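Local coordinates for protein inactive Zymogen C11 Protease (Parabacteroides distasonis, PDB 6MZO) that is a zymogen, inactive as crystallised, of a clostripain-like C11 cysteine protease of clan CD, which probably cleaves proteins once processed, at residues 14-19 / 94-99; 34-39 / 48-53. All blocks are in the same frame, centred on the assembly; numbering follows the deposited sequence.

Interaction 1: residues 14-19 / 94-99; sequences TVLIYF and TQIIDK
Leu-16 of strand 14-19 reaches across to the helix segment 94-99 and meets two successive isoleucines there, Ile-96 and Ile-97, in a compact example of how a helix is laid against one face of a sheet. The closest approach is made by one branch: Leu-16 CD2 lies 3.7 Å from Ile-97 CG1 and 3.9 Å from the gamma methyl of Ile-96, CG2. The other methyl, Leu-16 CD1, is 4.1 Å from that same Ile-96 CG2, which therefore faces both ends of the leucine fork. With CG turned opposite its own backbone nitrogen (chi1 166°), the leucine sends its fork out toward the helix, and its side chain crosses those of both isoleucines at about a right angle.

Ile-96, buried about as much by the contact as Leu-16, divides its two branches between two strand residues. CG2 belongs to Leu-16, whereas CG1 comes to the edge of the Tyr-18 ring, near the ring plane, 4.1 Å from CE2. The phenol thus offers its rim to the isoleucine, while its hydroxyl is hydrogen-bonded to the carbonyl oxygen of Ser-87. One face of the same ring is taken up by a stack with Tyr-53.

Leu-16 and Tyr-18 are alternate residues of the strand and so point to the same side, and the N-to-C directions of strand and helix segment run roughly antiparallel, 154° apart. The axes stay 9.9 Å apart, and the atoms that meet between them are all carbons. To one flank, strand 109-115 adds Leu-111 against Leu-16 and Leu-113 against Tyr-18; to the other, strand 49-54 brings Tyr-53 against Ile-96, while helix 26-43 packs on Ile-17 and Phe-19 from the opposite face of the sheet.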
# COMPACT_ATOMS: atom_id res chain seq x y z
N THR A 14 16.94 7.21 -6.04
CA THR A 14 16.09 8.38 -5.97
C THR A 14 14.71 7.95 -5.51
O THR A 14 14.18 7.00 -6.05
CB THR A 14 15.96 9.04 -7.37
OG1 THR A 14 17.19 9.71 -7.68
CG2 THR A 14 14.85 10.03 -7.45
N VAL A 15 14.22 8.54 -4.44
CA VAL A 15 12.85 8.23 -3.95
C VAL A 15 11.93 9.44 -4.14
O VAL A 15 12.27 10.59 -3.83
CB VAL A 15 12.93 7.87 -2.45
CG1 VAL A 15 11.48 7.65 -1.87
CG2 VAL A 15 13.76 6.58 -2.21
N LEU A 16 10.73 9.17 -4.67
CA LEU A 16 9.64 10.12 -4.81
C LEU A 16 8.57 9.76 -3.77
O LEU A 16 8.15 8.60 -3.71
CB LEU A 16 9.02 10.06 -6.23
CG LEU A 16 7.65 10.80 -6.32
CD1 LEU A 16 7.92 12.31 -6.13
CD2 LEU A 16 7.06 10.46 -7.72
N ILE A 17 8.24 10.75 -2.95
CA ILE A 17 7.08 10.61 -2.03
C ILE A 17 5.98 11.52 -2.59
O ILE A 17 6.15 12.76 -2.68
CB ILE A 17 7.48 10.99 -0.57
CG1 ILE A 17 8.73 10.22 -0.10
CG2 ILE A 17 6.17 10.81 0.32
CD1 ILE A 17 9.04 10.45 1.44
N TYR A 18 4.86 10.88 -2.96
CA TYR A 18 3.79 11.55 -3.68
C TYR A 18 2.55 11.60 -2.82
O TYR A 18 2.00 10.53 -2.46
CB TYR A 18 3.50 10.76 -4.97
CG TYR A 18 2.52 11.37 -5.93
CD1 TYR A 18 1.17 11.21 -5.73
CD2 TYR A 18 2.97 12.05 -7.04
CE1 TYR A 18 0.21 11.75 -6.63
CE2 TYR A 18 2.08 12.58 -7.94
CZ TYR A 18 0.68 12.44 -7.73
OH TYR A 18 -0.21 12.96 -8.66
N PHE A 19 2.18 12.82 -2.40
CA PHE A 19 1.01 13.01 -1.55
C PHE A 19 -0.17 13.40 -2.39
O PHE A 19 -0.25 14.55 -2.84
CB PHE A 19 1.28 14.08 -0.49
CG PHE A 19 2.29 13.70 0.56
CD1 PHE A 19 1.86 13.05 1.70
CD2 PHE A 19 3.67 13.99 0.45
CE1 PHE A 19 2.74 12.69 2.66
CE2 PHE A 19 4.57 13.64 1.42
CZ PHE A 19 4.13 12.96 2.56
N THR A 94 2.48 9.67 -13.38
CA THR A 94 3.61 9.22 -14.21
C THR A 94 4.34 10.42 -14.85
O THR A 94 5.53 10.33 -15.11
CB THR A 94 3.17 8.22 -15.28
OG1 THR A 94 2.27 8.84 -16.20
CG2 THR A 94 2.48 6.99 -14.60
N GLN A 95 3.64 11.53 -15.00
CA GLN A 95 4.28 12.79 -15.43
C GLN A 95 5.38 13.20 -14.41
O GLN A 95 6.51 13.54 -14.79
CB GLN A 95 3.27 13.91 -15.54
CG GLN A 95 3.94 15.25 -15.85
CD GLN A 95 2.96 16.39 -15.87
OE1 GLN A 95 1.75 16.18 -16.08
NE2 GLN A 95 3.46 17.61 -15.64
N ILE A 96 5.04 13.13 -13.12
CA ILE A 96 5.94 13.49 -12.05
C ILE A 96 7.08 12.47 -11.94
O ILE A 96 8.24 12.85 -11.79
CB ILE A 96 5.19 13.58 -10.70
CG1 ILE A 96 4.11 14.69 -10.74
CG2 ILE A 96 6.19 13.81 -9.56
CD1 ILE A 96 4.62 16.14 -11.10
N ILE A 97 6.74 11.18 -12.03
CA ILE A 97 7.80 10.15 -11.96
C ILE A 97 8.77 10.37 -13.12
O ILE A 97 10.02 10.29 -12.95
CB ILE A 97 7.19 8.72 -12.02
CG1 ILE A 97 6.48 8.41 -10.75
CG2 ILE A 97 8.32 7.69 -12.25
CD1 ILE A 97 5.58 7.20 -10.92
N ASP A 98 8.25 10.64 -14.33
CA ASP A 98 9.14 10.84 -15.45
C ASP A 98 10.07 12.00 -15.19
O ASP A 98 11.28 11.94 -15.53
CB ASP A 98 8.35 11.11 -16.76
CG ASP A 98 7.65 9.88 -17.26
OD1 ASP A 98 8.00 8.76 -16.86
OD2 ASP A 98 6.72 10.02 -18.08
N LYS A 99 9.51 13.09 -14.67
CA LYS A 99 10.35 14.27 -14.41
C LYS A 99 11.44 13.95 -13.37
O LYS A 99 12.62 14.31 -13.54
CB LYS A 99 9.48 15.46 -13.97
CG LYS A 99 10.32 16.62 -13.48
CD LYS A 99 9.55 17.92 -13.33
CE LYS A 99 10.53 19.10 -13.10
NZ LYS A 99 11.18 19.47 -14.38

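Interaction 2: residues 34-39 / 48-53; sequences RAIKEG and GNLLIY
Ile-36 is the one residue through which the helix segment 34-39 touches the strand segment 48-53, and its gamma methyl makes the contact with Leu-50. Ile-36 CG2 sits 3.8 Å from Leu-50 CD2, the tight point of the contact, where the two side chains meet at a slant. At chi1 -72° it is CG2 that lies opposite the backbone nitrogen of Ile-36, and so points at the leucine. Toward Ile-52 the fit slackens: both CG2 and CD1 of Ile-36 stand off from Ile-52 CD1 at 4.5 Å.

Helix 26-43 is the crossover of a beta-alpha-beta unit that joins the neighbouring parallel strands 14-19 and 49-54, and Ile-36 is where this part of it rests on the second strand. The same residue also packs on Ile-17 and Phe-19 of the first strand, so it spans the pair. Tyr-195 and Leu-66 add further cover around Ile-36, and Met-199 and Phe-203 of helix 195-203 lie against Leu-50.

The other side of the helix faces outward. Arg-34 and Glu-38 are exposed to solvent, and Lys-37 rests on Leu-66 while its amino end leads away from the strand.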
# COMPACT_ATOMS: atom_id res chain seq x y z
N ARG A 34 6.79 17.34 8.10
CA ARG A 34 7.59 17.59 9.28
C ARG A 34 8.38 16.32 9.71
O ARG A 34 9.58 16.39 10.06
CB ARG A 34 6.67 18.11 10.44
CG ARG A 34 7.42 18.38 11.75
CD ARG A 34 7.41 17.20 12.70
NE ARG A 34 6.13 17.08 13.38
CZ ARG A 34 5.47 15.96 13.65
NH1 ARG A 34 4.30 16.06 14.31
NH2 ARG A 34 5.96 14.76 13.29
N ALA A 35 7.70 15.16 9.70
CA ALA A 35 8.35 13.92 10.10
C ALA A 35 9.49 13.56 9.10
O ALA A 35 10.55 13.09 9.53
CB ALA A 35 7.32 12.77 10.17
N ILE A 36 9.24 13.77 7.82
CA ILE A 36 10.25 13.47 6.79
C ILE A 36 11.44 14.36 7.01
O ILE A 36 12.61 13.86 6.93
CB ILE A 36 9.66 13.71 5.36
CG1 ILE A 36 8.65 12.59 5.06
CG2 ILE A 36 10.79 13.81 4.27
CD1 ILE A 36 7.67 12.97 3.92
N LYS A 37 11.21 15.65 7.22
CA LYS A 37 12.39 16.54 7.46
C LYS A 37 13.17 16.14 8.70
O LYS A 37 14.41 16.16 8.71
CB LYS A 37 11.93 17.99 7.57
CG LYS A 37 11.40 18.54 6.26
CD LYS A 37 10.36 19.68 6.46
CE LYS A 37 10.96 20.91 6.88
NZ LYS A 37 9.86 22.03 7.03
N GLU A 38 12.47 15.75 9.78
CA GLU A 38 13.21 15.30 10.96
C GLU A 38 13.97 14.00 10.67
O GLU A 38 15.10 13.79 11.21
CB GLU A 38 12.27 15.07 12.18
CG GLU A 38 11.73 16.45 12.61
CD GLU A 38 10.98 16.42 13.91
OE1 GLU A 38 10.49 15.35 14.30
OE2 GLU A 38 10.88 17.47 14.55
N GLY A 39 13.38 13.14 9.86
CA GLY A 39 14.01 11.85 9.56
C GLY A 39 15.28 12.06 8.72
O GLY A 39 16.30 11.38 8.96
N GLY A 48 21.70 9.66 -1.67
CA GLY A 48 20.51 9.51 -2.52
C GLY A 48 19.76 10.85 -2.74
O GLY A 48 20.10 11.88 -2.13
N ASN A 49 18.71 10.82 -3.59
CA ASN A 49 17.90 12.03 -3.84
C ASN A 49 16.51 11.85 -3.32
O ASN A 49 15.93 10.80 -3.56
CB ASN A 49 17.82 12.32 -5.34
CG ASN A 49 19.16 12.47 -5.95
OD1 ASN A 49 19.93 13.37 -5.56
ND2 ASN A 49 19.50 11.56 -6.92
N LEU A 50 15.97 12.85 -2.61
CA LEU A 50 14.60 12.72 -2.07
C LEU A 50 13.75 13.82 -2.73
O LEU A 50 14.04 15.01 -2.53
CB LEU A 50 14.59 12.90 -0.58
CG LEU A 50 13.18 12.74 0.05
CD1 LEU A 50 12.46 11.35 -0.16
CD2 LEU A 50 13.33 13.09 1.50
N LEU A 51 12.70 13.42 -3.46
CA LEU A 51 11.79 14.32 -4.13
C LEU A 51 10.40 14.13 -3.53
O LEU A 51 10.01 13.00 -3.21
CB LEU A 51 11.74 14.00 -5.61
CG LEU A 51 12.91 14.53 -6.49
CD1 LEU A 51 12.71 16.06 -6.59
CD2 LEU A 51 14.29 14.20 -6.00
N ILE A 52 9.68 15.23 -3.35
CA ILE A 52 8.30 15.22 -2.77
C ILE A 52 7.36 15.93 -3.71
O ILE A 52 7.72 17.00 -4.26
CB ILE A 52 8.23 16.00 -1.44
CG1 ILE A 52 9.42 15.70 -0.54
CG2 ILE A 52 6.91 15.76 -0.70
CD1 ILE A 52 9.46 14.26 0.03
N TYR A 53 6.16 15.38 -3.87
CA TYR A 53 5.10 16.06 -4.63
C TYR A 53 3.98 16.26 -3.66
O TYR A 53 3.57 15.28 -2.95
CB TYR A 53 4.63 15.23 -5.81
CG TYR A 53 3.42 15.80 -6.51
CD1 TYR A 53 3.57 16.71 -7.56
CD2 TYR A 53 2.12 15.38 -6.16
CE1 TYR A 53 2.45 17.23 -8.22
CE2 TYR A 53 1.01 15.93 -6.78
CZ TYR A 53 1.19 16.83 -7.81
OH TYR A 53 0.07 17.29 -8.45

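Interactions 1 and 2 lie about 13 Å apart between centres, on opposite faces of the central mixed sheet, each using one of the neighbouring parallel strands 14-19 and 49-54. These strands bind each other directly: the Ile-17 N to Leu-51 O and Phe-19 N to Tyr-53 O distances, both 2.9 Å, fit backbone hydrogen bonds. Along the chain, interaction 2 is nested within interaction 1: strand 14-19 leads into helix 26-43 and strand 49-54, two further strands follow, and helix 90-103 returns to pack on the other face. The example illustrates a three-layer alpha/beta build, as in clan CD peptidases, with helices on both faces of the sheet.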